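Local coordinates for glycoside hydrolase family 81 (Clostridium thermocellum, PDB 6FOP), which probably hydrolyses the beta-1,3-glucosidic bonds of glucans such as laminarin as part of a cellulosome, at residues Ile369-Met372 with Lys373-Leu376; Ala427-Ile430 with Ala431-Asp434; Gln597-Glu600 with Glu601-Glu605. One frame throughout, in Å; residues are numbered along the deposited sequence.

Contact 1 of 3, residues Ile369-Met372 with Lys373-Leu376; sequences ISFM and KSSL
Ile369 and Lys373 begin a run of four regular alpha-helical hydrogen bonds, each from an amide to the carbonyl four residues back, starting with Lys373 N to Ile369 O at 2.8 Å and ending with Leu376 N to Met372 O. Two serines add a second grip to the carbonyls in the middle of this run, both in the conformers described. Ser375 OG reaches Phe371 O at 2.8 Å, because a chi1 of 68° sets the hydroxyl between its own backbone N and carbonyl carbon and so turns it back toward the preceding turn. Ser374 OG does the same to Ser370 O at 2.9 Å. In each case hydroxyl and amide come to the carbonyl oxygen from opposite faces of its plane, which keeps the two donors apart. Serine suits these places because its short arm can be satisfied by the helix itself, even at buried Ser375. The CB of Ser375 also lies 4.2 Å above one face of the Phe371 ring, displaced toward the rim. On another side of the helix the aliphatic part of Lys373 runs alongside Ile369, with Lys373 CD 3.9 Å from Ile369 CG2. Its extended chain carries the ammonium onward to a salt bridge with Asp434. Helix 362-379 packs here against three others: Ile369, Met372 and Ser375 touch helix 339-359, where the ring of His345 stands roughly perpendicular to that of Phe371; Met372, Lys373 and Leu376 meet helix 416-433; and Lys373 and Leu376 also touch Trp437 of helix 435-438.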
ATOM      1  N   ILE A 369     -28.453  -8.041   7.756  1.00 13.80           N
ATOM      2  CA  ILE A 369     -28.183  -6.928   8.707  0.53 14.27           C
ATOM      3  C   ILE A 369     -28.039  -7.439  10.113  1.00 14.27           C
ATOM      4  O   ILE A 369     -27.162  -7.009  10.864  1.00 15.85           O
ATOM      5  CB  ILE A 369     -29.268  -5.823   8.694  0.53 15.11           C
ATOM      6  CG1 ILE A 369     -29.185  -5.069   7.380  0.53 16.13           C
ATOM      7  CG2 ILE A 369     -29.086  -4.835   9.854  0.53 15.46           C
ATOM      8  CD1 ILE A 369     -30.239  -4.006   7.161  0.53 17.13           C
ATOM      9  N   SER A 370     -28.926  -8.352  10.520  1.00 14.62           N
ATOM     10  CA  SER A 370     -28.890  -8.901  11.878  0.58 16.55           C
ATOM     11  C   SER A 370     -27.557  -9.579  12.161  1.00 15.64           C
ATOM     12  O   SER A 370     -26.958  -9.393  13.221  1.00 16.40           O
ATOM     13  CB  SER A 370     -30.024  -9.906  12.097  0.58 17.25           C
ATOM     14  OG  SER A 370     -29.946 -10.510  13.377  0.58 18.51           O
ATOM     15  N   PHE A 371     -27.102 -10.407  11.217  1.00 14.67           N
ATOM     16  CA  PHE A 371     -25.828 -11.098  11.397  1.00 14.92           C
ATOM     17  C   PHE A 371     -24.644 -10.127  11.361  1.00 14.29           C
ATOM     18  O   PHE A 371     -23.724 -10.254  12.164  1.00 15.04           O
ATOM     19  CB  PHE A 371     -25.617 -12.258  10.406  1.00 16.04           C
ATOM     20  CG  PHE A 371     -24.455 -13.136  10.794  1.00 17.35           C
ATOM     21  CD1 PHE A 371     -24.608 -14.068  11.801  1.00 19.82           C
ATOM     22  CD2 PHE A 371     -23.198 -12.964  10.238  1.00 18.39           C
ATOM     23  CE1 PHE A 371     -23.566 -14.873  12.211  1.00 20.92           C
ATOM     24  CE2 PHE A 371     -22.147 -13.789  10.634  1.00 19.68           C
ATOM     25  CZ  PHE A 371     -22.328 -14.730  11.616  1.00 20.16           C
ATOM     26  N   MET A 372     -24.699  -9.153  10.458  1.00 12.99           N
ATOM     27  CA  MET A 372     -23.641  -8.164  10.390  1.00 13.29           C
ATOM     28  C   MET A 372     -23.530  -7.407  11.716  1.00 13.22           C
ATOM     29  O   MET A 372     -22.449  -7.270  12.291  1.00 14.19           O
ATOM     30  CB  MET A 372     -23.890  -7.180   9.243  1.00 12.84           C
ATOM     31  CG  MET A 372     -23.714  -7.827   7.883  1.00 13.20           C
ATOM     32  SD  MET A 372     -24.479  -6.898   6.523  1.00 14.54           S
ATOM     33  CE  MET A 372     -23.357  -5.490   6.405  1.00 15.66           C
ATOM     34  N   LYS A 373     -24.662  -6.912  12.217  1.00 13.09           N
ATOM     35  CA  LYS A 373     -24.653  -6.178  13.470  1.00 13.42           C
ATOM     36  C   LYS A 373     -24.263  -7.072  14.632  1.00 13.55           C
ATOM     37  O   LYS A 373     -23.390  -6.704  15.430  1.00 15.59           O
ATOM     38  CB  LYS A 373     -26.005  -5.526  13.737  1.00 14.36           C
ATOM     39  CG  LYS A 373     -26.324  -4.301  12.891  1.00 14.43           C
ATOM     40  CD  LYS A 373     -27.662  -3.686  13.317  1.00 14.83           C
ATOM     41  CE  LYS A 373     -27.920  -2.322  12.718  1.00 15.23           C
ATOM     42  NZ  LYS A 373     -29.202  -1.757  13.238  1.00 16.09           N
ATOM     43  N   SER A 374     -24.917  -8.219  14.812  1.00 14.99           N
ATOM     44  CA  SER A 374     -24.656  -9.021  16.007  0.66 16.09           C
ATOM     45  C   SER A 374     -23.189  -9.481  16.027  1.00 15.27           C
ATOM     46  O   SER A 374     -22.548  -9.499  17.085  1.00 16.30           O
ATOM     47  CB  SER A 374     -25.622 -10.199  16.122  0.66 16.89           C
ATOM     48  OG  SER A 374     -25.477 -11.118  15.043  0.66 17.92           O
ATOM     49  N   SER A 375     -22.658  -9.840  14.863  1.00 14.79           N
ATOM     50  CA  SER A 375     -21.286 -10.313  14.853  0.55 14.68           C
ATOM     51  C   SER A 375     -20.291  -9.173  15.087  1.00 14.47           C
ATOM     52  O   SER A 375     -19.345  -9.374  15.831  1.00 15.72           O
ATOM     53  CB  SER A 375     -20.965 -11.114  13.603  0.55 15.34           C
ATOM     54  OG  SER A 375     -20.965 -10.286  12.472  0.55 15.17           O
ATOM     55  N   LEU A 376     -20.513  -7.999  14.485  1.00 13.81           N
ATOM     56  CA  LEU A 376     -19.650  -6.852  14.750  1.00 14.41           C
ATOM     57  C   LEU A 376     -19.721  -6.443  16.219  1.00 14.97           C
ATOM     58  O   LEU A 376     -18.703  -6.148  16.836  1.00 16.16           O
ATOM     59  CB  LEU A 376     -19.949  -5.673  13.827  1.00 15.11           C
ATOM     60  CG  LEU A 376     -19.493  -5.873  12.391  1.00 15.35           C
ATOM     61  CD1 LEU A 376     -19.953  -4.696  11.571  1.00 18.12           C
ATOM     62  CD2 LEU A 376     -17.979  -6.092  12.268  1.00 17.15           C
TER

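Contact 2 of 3, residues Ala427-Ile430 with Ala431-Asp434; sequences AAQI and ALRD
Arg433 gives a single nitrogen, NH1, to two oxygens of Gln429 one turn earlier. Its bond to the side-chain Gln429 OE1 is 2.9 Å long and meets a lone pair in the amide plane, and its bond to the backbone Gln429 O is equally short but comes in tilted from the carbonyl plane. Both oxygens lie close to the guanidinium plane, as they must if one planar NH2 group is to use both its hydrogens. The glutamine chain bends at chi2 (-61°), which brings the amide back toward the arginine; the two planes are 61° apart. Water 1 closes a small ring, 2.7 Å from Gln429 OE1 and 2.9 Å from Arg433 NH2. Other polar atoms reach beyond this helix turn: Arg433 NE forms a salt bridge with Glu357, and Gln429 NE2 bonds Pro307 O and His425 NE2. Glutamine therefore suits this buried position, since its amide can accept on one side and donate on the other.

Along the backbone, Ala431 N and Leu432 N bond to carbonyls four residues back, whereas Arg433 N turns to Ile430 O, three back, at 2.9 Å. Asp434 N makes only a weak bond to that same oxygen. The small Ala428 and Ala431 let helix 494-511 come close. Asp434 then serves as an N-cap, its OD1 accepting from Trp437 N while OD2 pairs with Lys373, where helix 416-433 gives way to helix 435-438 in a mainly helical region whose family belongs to the six-hairpin clan of helical-barrel glycosidases.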
ATOM      1  N   ALA A 427     -19.204  -2.495   8.530  1.00 12.67           N
ATOM      2  CA  ALA A 427     -19.554  -1.369   9.400  1.00 13.51           C
ATOM      3  C   ALA A 427     -20.047  -0.178   8.603  1.00 13.31           C
ATOM      4  O   ALA A 427     -20.985   0.496   9.009  1.00 14.65           O
ATOM      5  CB  ALA A 427     -18.370  -0.970  10.237  1.00 14.16           C
ATOM      6  N   ALA A 428     -19.388   0.107   7.487  1.00 13.25           N
ATOM      7  CA  ALA A 428     -19.809   1.195   6.607  1.00 13.72           C
ATOM      8  C   ALA A 428     -21.200   0.973   6.029  1.00 13.53           C
ATOM      9  O   ALA A 428     -22.009   1.934   5.959  1.00 13.82           O
ATOM     10  CB  ALA A 428     -18.788   1.411   5.509  1.00 14.40           C
ATOM     11  N   GLN A 429     -21.477  -0.253   5.571  1.00 13.16           N
ATOM     12  CA  GLN A 429     -22.821  -0.529   5.059  1.00 12.93           C
ATOM     13  C   GLN A 429     -23.876  -0.338   6.161  1.00 13.51           C
ATOM     14  O   GLN A 429     -24.968   0.186   5.881  1.00 14.35           O
ATOM     15  CB  GLN A 429     -22.893  -1.920   4.467  1.00 12.91           C
ATOM     16  CG  GLN A 429     -22.071  -2.156   3.201  1.00 13.91           C
ATOM     17  CD  GLN A 429     -22.467  -1.285   2.030  1.00 13.43           C
ATOM     18  OE1 GLN A 429     -23.543  -0.689   2.016  1.00 14.49           O
ATOM     19  NE2 GLN A 429     -21.602  -1.190   1.030  1.00 13.91           N
ATOM     20  N   ILE A 430     -23.569  -0.744   7.395  1.00 13.74           N
ATOM     21  CA  ILE A 430     -24.481  -0.459   8.495  1.00 14.48           C
ATOM     22  C   ILE A 430     -24.623   1.051   8.694  1.00 14.67           C
ATOM     23  O   ILE A 430     -25.750   1.561   8.840  1.00 15.68           O
ATOM     24  CB  ILE A 430     -24.082  -1.165   9.792  1.00 15.20           C
ATOM     25  CG1 ILE A 430     -24.133  -2.670   9.616  1.00 16.26           C
ATOM     26  CG2 ILE A 430     -24.967  -0.726  10.946  1.00 15.76           C
ATOM     27  CD1 ILE A 430     -23.424  -3.423  10.686  1.00 18.54           C
ATOM     28  N   ALA A 431     -23.503   1.769   8.701  1.00 14.68           N
ATOM     29  CA  ALA A 431     -23.542   3.230   8.899  1.00 14.66           C
ATOM     30  C   ALA A 431     -24.389   4.008   7.906  1.00 15.66           C
ATOM     31  O   ALA A 431     -25.045   4.982   8.271  1.00 16.69           O
ATOM     32  CB  ALA A 431     -22.129   3.777   8.938  1.00 16.01           C
ATOM     33  N   LEU A 432     -24.407   3.543   6.658  1.00 14.34           N
ATOM     34  CA  LEU A 432     -25.209   4.172   5.601  1.00 16.09           C
ATOM     35  C   LEU A 432     -26.712   4.022   5.883  1.00 17.09           C
ATOM     36  O   LEU A 432     -27.508   4.813   5.391  1.00 18.79           O
ATOM     37  CB  LEU A 432     -24.875   3.554   4.235  1.00 16.03           C
ATOM     38  CG  LEU A 432     -23.503   3.939   3.703  1.00 15.71           C
ATOM     39  CD1 LEU A 432     -23.080   2.994   2.576  1.00 16.40           C
ATOM     40  CD2 LEU A 432     -23.495   5.388   3.236  1.00 17.03           C
ATOM     41  N   ARG A 433     -27.069   3.025   6.687  1.00 16.08           N
ATOM     42  CA  ARG A 433     -28.455   2.693   7.003  1.00 17.07           C
ATOM     43  C   ARG A 433     -28.880   3.058   8.411  1.00 19.22           C
ATOM     44  O   ARG A 433     -30.070   3.152   8.690  1.00 19.99           O
ATOM     45  CB  ARG A 433     -28.663   1.196   6.789  1.00 17.79           C
ATOM     46  CG  ARG A 433     -28.502   0.775   5.339  1.00 16.41           C
ATOM     47  CD  ARG A 433     -28.255  -0.703   5.228  1.00 15.47           C
ATOM     48  NE  ARG A 433     -28.278  -1.130   3.836  1.00 15.51           N
ATOM     49  CZ  ARG A 433     -27.261  -1.026   2.971  1.00 15.19           C
ATOM     50  NH1 ARG A 433     -26.095  -0.548   3.357  1.00 14.93           N
ATOM     51  NH2 ARG A 433     -27.384  -1.433   1.729  1.00 15.82           N
ATOM     52  N   ASP A 434     -27.927   3.265   9.308  1.00 17.86           N
ATOM     53  CA  ASP A 434     -28.229   3.357  10.716  1.00 17.62           C
ATOM     54  C   ASP A 434     -27.185   4.270  11.355  1.00 18.88           C
ATOM     55  O   ASP A 434     -26.137   3.794  11.830  1.00 18.25           O
ATOM     56  CB  ASP A 434     -28.270   1.987  11.367  1.00 16.66           C
ATOM     57  CG  ASP A 434     -28.688   2.028  12.801  1.00 17.52           C
ATOM     58  OD1 ASP A 434     -28.711   3.119  13.395  1.00 17.78           O
ATOM     59  OD2 ASP A 434     -28.954   0.938  13.358  1.00 18.27           O
TER
HETATM   60  O   HOH W   1     -25.244  -0.658  -0.060  1.00 19.86           O

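Contact 3 of 3, residues Gln597-Glu600 with Glu601-Glu605; sequences QNYE and EMLRE. With NI (nickel (II) ion), chain B.
Gln597 O is held by Glu601 N, 2.9 Å away in the usual helical bond, and by water 2, which donates to it at 2.8 Å; Asn550 ND2 adds a weak third bond. The water in turn accepts from Arg604 NH2, lying in the guanidinium plane at its edge. The arginine chain bends back at chi3 (-60°), and Glu600 O lies 3.5 Å from the plane of the Arg604 guanidinium, over one face but toward its rim. The carboxylate of Glu600 turns elsewhere, to a salt bridge with Lys596.

Away from this polar side, Tyr599 is packed by two residues of the next turn. Leu603 CG lies over one face of the ring, with Leu603 CD1 3.6 Å from Tyr599 CE2, and Met602 CE comes within 3.6 Å of Tyr599 CD1. The flexible methionine can bend its methyl toward the ring, while leucine's branch supplies a methyl near CE2; the tyrosine packs against helix 615-622.

The nickel ion joins Glu601 and Glu605 across one turn. Glu601 OE2 and Glu605 OE1 both bind it at 2.0 Å; the two chains leave the backbone differently, with CG of Glu601 anti to its N (chi1 166°) and CG of Glu605 beside it. His562 and His574 complete the site, and Asn598 OD1 positions His574 by bonding its ND1. The second oxygens are also occupied, Glu601 OE1 by Asn550 N and Glu605 OE2 by His549 ND1. Two carboxylates and two imidazoles, braced by this second shell, make a four-ligand site suited to a divalent transition metal, the cation probably easing repulsion between the acids.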
ATOM      1  N   GLN A 597      -6.643  -8.500 -22.677  1.00 16.89           N
ATOM      2  CA  GLN A 597      -5.292  -9.064 -22.699  1.00 17.62           C
ATOM      3  C   GLN A 597      -4.995  -9.897 -21.457  1.00 15.99           C
ATOM      4  O   GLN A 597      -4.338 -10.946 -21.531  1.00 16.67           O
ATOM      5  CB  GLN A 597      -4.250  -7.955 -22.812  1.00 19.99           C
ATOM      6  CG  GLN A 597      -4.198  -7.220 -24.135  1.00 25.00           C
ATOM      7  CD  GLN A 597      -3.227  -6.040 -24.094  1.00 31.98           C
ATOM      8  OE1 GLN A 597      -3.142  -5.310 -23.110  1.00 38.79           O
ATOM      9  NE2 GLN A 597      -2.482  -5.862 -25.164  1.00 40.30           N
ATOM     10  N   ASN A 598      -5.383  -9.365 -20.291  1.00 15.16           N
ATOM     11  CA  ASN A 598      -5.134 -10.044 -19.013  1.00 14.91           C
ATOM     12  C   ASN A 598      -5.890 -11.374 -18.967  1.00 14.00           C
ATOM     13  O   ASN A 598      -5.323 -12.434 -18.642  1.00 14.68           O
ATOM     14  CB  ASN A 598      -5.475  -9.088 -17.855  1.00 14.30           C
ATOM     15  CG  ASN A 598      -5.332  -9.726 -16.501  1.00 14.40           C
ATOM     16  OD1 ASN A 598      -6.032 -10.684 -16.162  1.00 15.10           O
ATOM     17  ND2 ASN A 598      -4.449  -9.157 -15.667  1.00 14.97           N
ATOM     18  N   TYR A 599      -7.181 -11.327 -19.291  1.00 14.88           N
ATOM     19  CA  TYR A 599      -8.006 -12.531 -19.340  1.00 15.25           C
ATOM     20  C   TYR A 599      -7.496 -13.556 -20.342  1.00 14.58           C
ATOM     21  O   TYR A 599      -7.414 -14.750 -20.007  1.00 16.45           O
ATOM     22  CB  TYR A 599      -9.452 -12.127 -19.612  1.00 16.39           C
ATOM     23  CG  TYR A 599     -10.451 -13.254 -19.702  1.00 15.84           C
ATOM     24  CD1 TYR A 599     -11.128 -13.709 -18.566  1.00 16.04           C
ATOM     25  CD2 TYR A 599     -10.790 -13.811 -20.927  1.00 16.57           C
ATOM     26  CE1 TYR A 599     -12.073 -14.723 -18.673  1.00 16.60           C
ATOM     27  CE2 TYR A 599     -11.756 -14.788 -21.032  1.00 16.01           C
ATOM     28  CZ  TYR A 599     -12.357 -15.279 -19.888  1.00 15.47           C
ATOM     29  OH  TYR A 599     -13.329 -16.261 -20.001  1.00 17.58           O
ATOM     30  N   GLU A 600      -7.105 -13.095 -21.535  1.00 16.06           N
ATOM     31  CA  GLU A 600      -6.586 -14.018 -22.552  0.52 16.76           C
ATOM     32  C   GLU A 600      -5.235 -14.617 -22.150  1.00 16.63           C
ATOM     33  O   GLU A 600      -4.990 -15.788 -22.415  1.00 17.87           O
ATOM     34  CB  GLU A 600      -6.537 -13.364 -23.931  0.52 18.88           C
ATOM     35  CG  GLU A 600      -7.919 -13.075 -24.537  0.52 19.92           C
ATOM     36  CD  GLU A 600      -8.762 -14.317 -24.859  0.52 23.37           C
ATOM     37  OE1 GLU A 600      -8.201 -15.371 -25.209  0.52 25.94           O
ATOM     38  OE2 GLU A 600     -10.011 -14.242 -24.750  0.52 24.69           O
ATOM     39  N   GLU A 601      -4.391 -13.829 -21.458  1.00 15.68           N
ATOM     40  CA  GLU A 601      -3.151 -14.415 -20.939  1.00 16.54           C
ATOM     41  C   GLU A 601      -3.477 -15.531 -19.939  1.00 15.21           C
ATOM     42  O   GLU A 601      -2.882 -16.604 -19.951  1.00 16.57           O
ATOM     43  CB  GLU A 601      -2.293 -13.368 -20.227  1.00 16.86           C
ATOM     44  CG  GLU A 601      -1.171 -13.982 -19.397  1.00 18.14           C
ATOM     45  CD  GLU A 601      -0.256 -13.004 -18.689  1.00 17.15           C
ATOM     46  OE1 GLU A 601       0.412 -12.227 -19.377  1.00 18.69           O
ATOM     47  OE2 GLU A 601      -0.203 -13.028 -17.437  1.00 15.31           O
ATOM     48  N   MET A 602      -4.402 -15.237 -19.030  1.00 14.85           N
ATOM     49  CA  MET A 602      -4.833 -16.209 -18.022  1.00 14.48           C
ATOM     50  C   MET A 602      -5.311 -17.526 -18.669  1.00 15.44           C
ATOM     51  O   MET A 602      -4.903 -18.614 -18.244  1.00 15.52           O
ATOM     52  CB  MET A 602      -5.913 -15.553 -17.124  1.00 14.77           C
ATOM     53  CG  MET A 602      -6.540 -16.453 -16.070  1.00 15.81           C
ATOM     54  SD  MET A 602      -7.858 -17.528 -16.670  1.00 16.80           S
ATOM     55  CE  MET A 602      -9.019 -16.299 -17.254  1.00 15.98           C
ATOM     56  N   LEU A 603      -6.110 -17.426 -19.726  1.00 16.08           N
ATOM     57  CA  LEU A 603      -6.581 -18.616 -20.438  1.00 17.04           C
ATOM     58  C   LEU A 603      -5.422 -19.411 -21.044  1.00 17.31           C
ATOM     59  O   LEU A 603      -5.372 -20.653 -20.929  1.00 17.71           O
ATOM     60  CB  LEU A 603      -7.571 -18.234 -21.537  1.00 17.77           C
ATOM     61  CG  LEU A 603      -8.920 -17.656 -21.129  1.00 18.31           C
ATOM     62  CD1 LEU A 603      -9.744 -17.443 -22.385  1.00 19.48           C
ATOM     63  CD2 LEU A 603      -9.641 -18.583 -20.160  1.00 19.07           C
ATOM     64  N   ARG A 604      -4.514 -18.694 -21.715  1.00 18.02           N
ATOM     65  CA  ARG A 604      -3.354 -19.345 -22.317  1.00 19.31           C
ATOM     66  C   ARG A 604      -2.530 -20.095 -21.273  1.00 18.04           C
ATOM     67  O   ARG A 604      -2.088 -21.214 -21.477  1.00 20.22           O
ATOM     68  CB  ARG A 604      -2.474 -18.332 -23.036  1.00 23.65           C
ATOM     69  CG  ARG A 604      -3.022 -17.831 -24.350  1.00 27.67           C
ATOM     70  CD  ARG A 604      -1.911 -17.187 -25.173  1.00 32.26           C
ATOM     71  NE  ARG A 604      -1.308 -16.050 -24.475  1.00 35.56           N
ATOM     72  CZ  ARG A 604      -1.811 -14.811 -24.428  1.00 33.52           C
ATOM     73  NH1 ARG A 604      -2.953 -14.506 -25.033  1.00 39.25           N
ATOM     74  NH2 ARG A 604      -1.159 -13.864 -23.770  1.00 36.12           N
ATOM     75  N   GLU A 605      -2.332 -19.443 -20.130  1.00 16.71           N
ATOM     76  CA  GLU A 605      -1.553 -20.029 -19.050  1.00 17.89           C
ATOM     77  C   GLU A 605      -2.245 -21.224 -18.413  1.00 17.37           C
ATOM     78  O   GLU A 605      -1.581 -22.160 -17.972  1.00 19.80           O
ATOM     79  CB  GLU A 605      -1.200 -18.964 -18.012  1.00 17.64           C
ATOM     80  CG  GLU A 605      -0.283 -17.898 -18.590  1.00 17.94           C
ATOM     81  CD  GLU A 605      -0.157 -16.639 -17.764  1.00 17.92           C
ATOM     82  OE1 GLU A 605      -1.062 -16.276 -16.963  1.00 17.27           O
ATOM     83  OE2 GLU A 605       0.836 -15.921 -17.989  1.00 19.97           O
TER
HETATM   84 NI    NI B 828      -0.826 -14.487 -16.222  1.00 14.81          NI
HETATM   85  O   HOH W   2      -2.836 -11.564 -23.789  1.00 25.86           O

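Overall arrangement
Contacts 1 and 2 are neighbours, with centres 11 Å apart. They join helices 362-379 and 416-433: Ile430 CD1 packs on Lys373 CG and Leu376 CD1, and the two contacts are also joined by the Lys373-Asp434 pair. Contact 3 stands apart, its centre about 38 Å from that of contact 2, on helix 592-606 of the same family domain. Contact 1 is only partly buried, and two of its three serines bond back to their own helix. The other two are largely buried; contact 2 links an amide and a guanidinium within the helix and draws on neighbouring residues for the rest, while contact 3 commits two of its three acids to a metal.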